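Local atomic coordinates of conserved hypothetical protein MTH1747 (Methanothermobacter thermautotrophicus, PDB entry 1I36), a protein that is of unknown function but binds NADP through a Rossmann-type domain and resembles 3-hydroxyacid dehydrogenases in structure. Residues A[60-65]-A[84-89]. The protein carries 1 engineered substitution. Sequence-based numbering, arbitrary orientation.
Sequences VISAVT and YVDINN. With NAP (NADP nicotinamide-adenine-dinucleotide phosphate), chain C.
Two neighbouring central strands of the NADP-binding Rossmann sheet run parallel, pairing Val60 with Tyr84, Ile61 with Val85 and Ser62 with Asp86. Val85 N gives a nearly straight bond to Val60 O (2.8 Å), Ser62 N binds Val85 O, and Ile87 N reaches Ser62 O. On the face holding Ile61, its CG1 lies alongside Val85 CB, while Ile87 CG2 packs on Ala63 CB at 3.8 Å. On the other face, with CG anti to the backbone N (chi1 -174°), the Tyr84 side chain extends past Val60 CG1 and its OH comes within 3.3 Å of Ser62 CB; Ala72, Ala73 and Ala76 of helix 69-77, the crossover of this beta-alpha-beta unit, touch the same side chain. Beyond the C-terminal ends of the strands, the Asn88 amide bridges protein and cofactor. Its ND2 donates in the amide plane to Ser62 OG (3.1 Å) and weakly to the Asp86 carboxylate, whose OD1 also takes Asn88 N in an Asx turn. OD1 of Asn88 accepts the ribose hydroxyl O3D of NADP at 2.9 Å and, weakly, Val64 N. With an alanine in place of this asparagine, O3D would probably lose this acceptor and Ser62 OG its amide donor. Beside Asn88, Val64 CG1 touches adenine N3A of NADP at 3.6 Å.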
ATOM      1  N   VAL A  60      16.238   0.649 -34.179  1.00 18.57           N
ATOM      2  CA  VAL A  60      16.532   2.045 -33.909  1.00 16.10           C
ATOM      3  C   VAL A  60      15.920   2.367 -32.543  1.00 17.68           C
ATOM      4  O   VAL A  60      14.719   2.191 -32.356  1.00 16.48           O
ATOM      5  CB  VAL A  60      15.854   2.939 -34.945  1.00 16.82           C
ATOM      6  CG1 VAL A  60      16.140   4.419 -34.612  1.00 18.17           C
ATOM      7  CG2 VAL A  60      16.402   2.592 -36.378  1.00 18.01           C
ATOM      8  N   ILE A  61      16.747   2.783 -31.594  1.00 17.25           N
ATOM      9  CA  ILE A  61      16.260   3.100 -30.253  1.00 15.27           C
ATOM     10  C   ILE A  61      16.318   4.614 -30.024  1.00 14.83           C
ATOM     11  O   ILE A  61      17.362   5.232 -30.208  1.00 14.29           O
ATOM     12  CB  ILE A  61      17.132   2.393 -29.156  1.00 15.64           C
ATOM     13  CG1 ILE A  61      17.015   0.850 -29.286  1.00 13.46           C
ATOM     14  CG2 ILE A  61      16.685   2.831 -27.769  1.00 15.51           C
ATOM     15  CD1 ILE A  61      18.023   0.091 -28.422  1.00 13.03           C
ATOM     16  N   SER A  62      15.184   5.178 -29.618  1.00 14.05           N
ATOM     17  CA  SER A  62      15.047   6.603 -29.335  1.00 14.28           C
ATOM     18  C   SER A  62      15.158   6.771 -27.813  1.00 14.58           C
ATOM     19  O   SER A  62      14.275   6.341 -27.078  1.00 15.78           O
ATOM     20  CB  SER A  62      13.664   7.091 -29.781  1.00 14.50           C
ATOM     21  OG  SER A  62      13.462   8.439 -29.379  1.00 13.80           O
ATOM     22  N   ALA A  63      16.242   7.391 -27.364  1.00 14.42           N
ATOM     23  CA  ALA A  63      16.497   7.611 -25.949  1.00 14.84           C
ATOM     24  C   ALA A  63      16.925   9.073 -25.816  1.00 17.50           C
ATOM     25  O   ALA A  63      18.106   9.386 -25.596  1.00 15.84           O
ATOM     26  CB  ALA A  63      17.610   6.678 -25.470  1.00 15.25           C
ATOM     27  N   VAL A  64      15.985   9.959 -26.119  1.00 15.64           N
ATOM     28  CA  VAL A  64      16.243  11.402 -26.078  1.00 17.61           C
ATOM     29  C   VAL A  64      15.610  11.932 -24.797  1.00 19.45           C
ATOM     30  O   VAL A  64      15.790  11.324 -23.755  1.00 24.02           O
ATOM     31  CB  VAL A  64      15.648  12.076 -27.351  1.00 16.26           C
ATOM     32  CG1 VAL A  64      16.472  11.653 -28.554  1.00 16.71           C
ATOM     33  CG2 VAL A  64      14.188  11.633 -27.560  1.00 13.24           C
ATOM     34  N   THR A  65      14.944  13.087 -24.828  1.00 20.42           N
ATOM     35  CA  THR A  65      14.276  13.585 -23.617  1.00 20.01           C
ATOM     36  C   THR A  65      12.762  13.557 -23.886  1.00 18.69           C
ATOM     37  O   THR A  65      12.333  13.520 -25.044  1.00 15.81           O
ATOM     38  CB  THR A  65      14.751  15.018 -23.260  1.00 23.31           C
ATOM     39  OG1 THR A  65      14.395  15.916 -24.312  1.00 19.74           O
ATOM     40  CG2 THR A  65      16.259  15.032 -23.088  1.00 23.68           C
ATOM     41  N   TYR A  84      11.395   0.498 -34.386  1.00 19.59           N
ATOM     42  CA  TYR A  84      11.680   1.754 -33.694  1.00 16.32           C
ATOM     43  C   TYR A  84      11.236   1.535 -32.225  1.00 13.78           C
ATOM     44  O   TYR A  84      10.072   1.239 -31.947  1.00 12.35           O
ATOM     45  CB  TYR A  84      10.860   2.875 -34.329  1.00 14.21           C
ATOM     46  CG  TYR A  84      11.193   4.245 -33.760  1.00 13.31           C
ATOM     47  CD1 TYR A  84      10.465   4.761 -32.673  1.00 14.11           C
ATOM     48  CD2 TYR A  84      12.168   5.033 -34.340  1.00 15.24           C
ATOM     49  CE1 TYR A  84      10.696   6.048 -32.197  1.00 15.06           C
ATOM     50  CE2 TYR A  84      12.420   6.315 -33.880  1.00 16.62           C
ATOM     51  CZ  TYR A  84      11.672   6.820 -32.806  1.00 15.84           C
ATOM     52  OH  TYR A  84      11.905   8.086 -32.372  1.00 15.06           O
ATOM     53  N   VAL A  85      12.208   1.590 -31.331  1.00 11.00           N
ATOM     54  CA  VAL A  85      12.008   1.366 -29.905  1.00 14.52           C
ATOM     55  C   VAL A  85      12.061   2.678 -29.144  1.00 13.83           C
ATOM     56  O   VAL A  85      13.097   3.321 -29.071  1.00 16.56           O
ATOM     57  CB  VAL A  85      13.091   0.414 -29.381  1.00 13.94           C
ATOM     58  CG1 VAL A  85      12.806   0.008 -27.945  1.00 11.14           C
ATOM     59  CG2 VAL A  85      13.136  -0.842 -30.281  1.00 11.44           C
ATOM     60  N   ASP A  86      10.917   3.102 -28.636  1.00 13.83           N
ATOM     61  CA  ASP A  86      10.859   4.348 -27.893  1.00 14.39           C
ATOM     62  C   ASP A  86      10.966   4.026 -26.393  1.00 15.54           C
ATOM     63  O   ASP A  86      10.100   3.361 -25.816  1.00 11.07           O
ATOM     64  CB  ASP A  86       9.581   5.122 -28.220  1.00 11.49           C
ATOM     65  CG  ASP A  86       9.604   6.543 -27.635  1.00 20.21           C
ATOM     66  OD1 ASP A  86       9.738   6.696 -26.405  1.00 21.21           O
ATOM     67  OD2 ASP A  86       9.508   7.512 -28.398  1.00 20.04           O
ATOM     68  N   ILE A  87      12.020   4.548 -25.774  1.00 14.55           N
ATOM     69  CA  ILE A  87      12.256   4.275 -24.369  1.00 14.94           C
ATOM     70  C   ILE A  87      12.159   5.553 -23.530  1.00 15.48           C
ATOM     71  O   ILE A  87      12.496   5.565 -22.358  1.00 16.58           O
ATOM     72  CB  ILE A  87      13.611   3.528 -24.194  1.00 14.52           C
ATOM     73  CG1 ILE A  87      13.618   2.703 -22.914  1.00 17.75           C
ATOM     74  CG2 ILE A  87      14.794   4.511 -24.252  1.00 13.61           C
ATOM     75  CD1 ILE A  87      14.748   1.633 -22.902  1.00 19.23           C
ATOM     76  N   ASN A  88      11.555   6.585 -24.104  1.00 13.14           N
ATOM     77  CA  ASN A  88      11.415   7.855 -23.401  1.00 13.46           C
ATOM     78  C   ASN A  88      10.301   7.868 -22.345  1.00 14.00           C
ATOM     79  O   ASN A  88       9.293   7.167 -22.461  1.00 16.65           O
ATOM     80  CB  ASN A  88      11.206   8.997 -24.387  1.00 13.01           C
ATOM     81  CG  ASN A  88      12.309   9.077 -25.425  1.00 14.73           C
ATOM     82  OD1 ASN A  88      13.441   9.412 -25.111  1.00 15.22           O
ATOM     83  ND2 ASN A  88      11.979   8.739 -26.666  1.00 12.49           N
ATOM     84  N   ASN A  89      10.472   8.699 -21.327  1.00 14.37           N
ATOM     85  CA  ASN A  89       9.453   8.787 -20.285  1.00 16.25           C
ATOM     86  C   ASN A  89       8.355   9.727 -20.728  1.00 16.15           C
ATOM     87  O   ASN A  89       8.378  10.906 -20.398  1.00 14.65           O
ATOM     88  CB  ASN A  89      10.041   9.257 -18.944  1.00 22.34           C
ATOM     89  CG  ASN A  89       8.999   9.274 -17.830  1.00 28.19           C
ATOM     90  OD1 ASN A  89       8.069   8.450 -17.813  1.00 26.45           O
ATOM     91  ND2 ASN A  89       9.123  10.243 -16.914  1.00 30.41           N
TER
HETATM   92  PA  NAP C1350      20.291  12.359 -21.104  1.00 29.01           P
HETATM   93  O1A NAP C1350      19.198  13.291 -20.893  1.00 30.67           O
HETATM   94  O2A NAP C1350      21.032  11.429 -20.278  1.00 26.74           O
HETATM   95  O5B NAP C1350      20.361  11.885 -22.704  1.00 26.77           O
HETATM   96  C5B NAP C1350      19.423  12.273 -23.870  1.00 26.59           C
HETATM   97  C4B NAP C1350      20.456  12.626 -24.834  1.00 31.01           C
HETATM   98  O4B NAP C1350      19.433  12.924 -26.053  1.00 29.38           O
HETATM   99  C3B NAP C1350      20.917  13.742 -25.110  1.00 33.10           C
HETATM  100  O3B NAP C1350      22.090  13.049 -25.023  1.00 32.72           O
HETATM  101  C2B NAP C1350      20.983  14.776 -26.163  1.00 29.18           C
HETATM  102  O2B NAP C1350      21.891  15.261 -26.888  1.00 29.84           O
HETATM  103  C1B NAP C1350      20.008  14.026 -26.847  1.00 29.40           C
HETATM  104  N9A NAP C1350      18.972  14.887 -27.452  1.00 29.95           N
HETATM  105  C8A NAP C1350      18.171  15.968 -27.069  1.00 29.59           C
HETATM  106  N7A NAP C1350      17.442  16.411 -28.069  1.00 33.26           N
HETATM  107  C5A NAP C1350      17.753  15.607 -29.148  1.00 31.73           C
HETATM  108  C6A NAP C1350      17.307  15.577 -30.510  1.00 34.19           C
HETATM  109  N6A NAP C1350      16.410  16.447 -30.980  1.00 36.47           N
HETATM  110  N1A NAP C1350      17.840  14.610 -31.352  1.00 35.71           N
HETATM  111  C2A NAP C1350      18.764  13.717 -30.892  1.00 33.62           C
HETATM  112  N3A NAP C1350      19.233  13.690 -29.629  1.00 32.93           N
HETATM  113  C4A NAP C1350      18.675  14.668 -28.797  1.00 32.04           C
HETATM  114  O3  NAP C1350      18.961  11.382 -20.858  1.00 25.12           O
HETATM  115  PN  NAP C1350      18.741   9.769 -20.371  1.00 24.55           P
HETATM  116  O1N NAP C1350      18.883   9.699 -18.878  1.00 22.76           O
HETATM  117  O2N NAP C1350      19.698   9.041 -21.212  1.00 21.10           O
HETATM  118  O5D NAP C1350      17.305   9.229 -20.762  1.00 25.47           O
HETATM  119  C5D NAP C1350      16.879   9.135 -22.145  1.00 25.55           C
HETATM  120  C4D NAP C1350      15.393   8.825 -22.163  1.00 21.70           C
HETATM  121  O4D NAP C1350      14.970   7.643 -21.419  1.00 23.77           O
HETATM  122  C3D NAP C1350      14.495   9.957 -21.600  1.00 24.37           C
HETATM  123  O3D NAP C1350      13.250  10.192 -22.332  1.00 22.99           O
HETATM  124  C2D NAP C1350      14.208   9.572 -20.188  1.00 22.70           C
HETATM  125  O2D NAP C1350      13.030  10.131 -19.684  1.00 21.42           O
HETATM  126  C1D NAP C1350      14.195   8.030 -20.280  1.00 23.93           C
HETATM  127  N1N NAP C1350      14.539   7.344 -19.024  1.00 26.91           N
HETATM  128  C2N NAP C1350      15.787   7.557 -18.422  1.00 31.01           C
HETATM  129  C3N NAP C1350      16.026   6.830 -17.207  1.00 31.01           C
HETATM  130  C7N NAP C1350      17.280   6.952 -16.480  1.00 35.19           C
HETATM  131  O7N NAP C1350      17.474   6.307 -15.433  1.00 41.16           O
HETATM  132  N7N NAP C1350      18.281   7.761 -16.912  1.00 32.67           N
HETATM  133  C4N NAP C1350      15.027   5.968 -16.705  1.00 30.86           C
HETATM  134  C5N NAP C1350      13.828   5.782 -17.304  1.00 30.93           C
HETATM  135  C6N NAP C1350      13.585   6.468 -18.466  1.00 29.24           C
HETATM  136  P2B NAP C1350      22.531  16.659 -26.253  1.00 30.68           P
HETATM  137  O1X NAP C1350      23.371  16.334 -25.051  1.00 31.35           O
HETATM  138  O2X NAP C1350      23.293  17.099 -27.391  1.00 26.78           O
HETATM  139  O3X NAP C1350      21.402  17.469 -25.846  1.00 33.56           O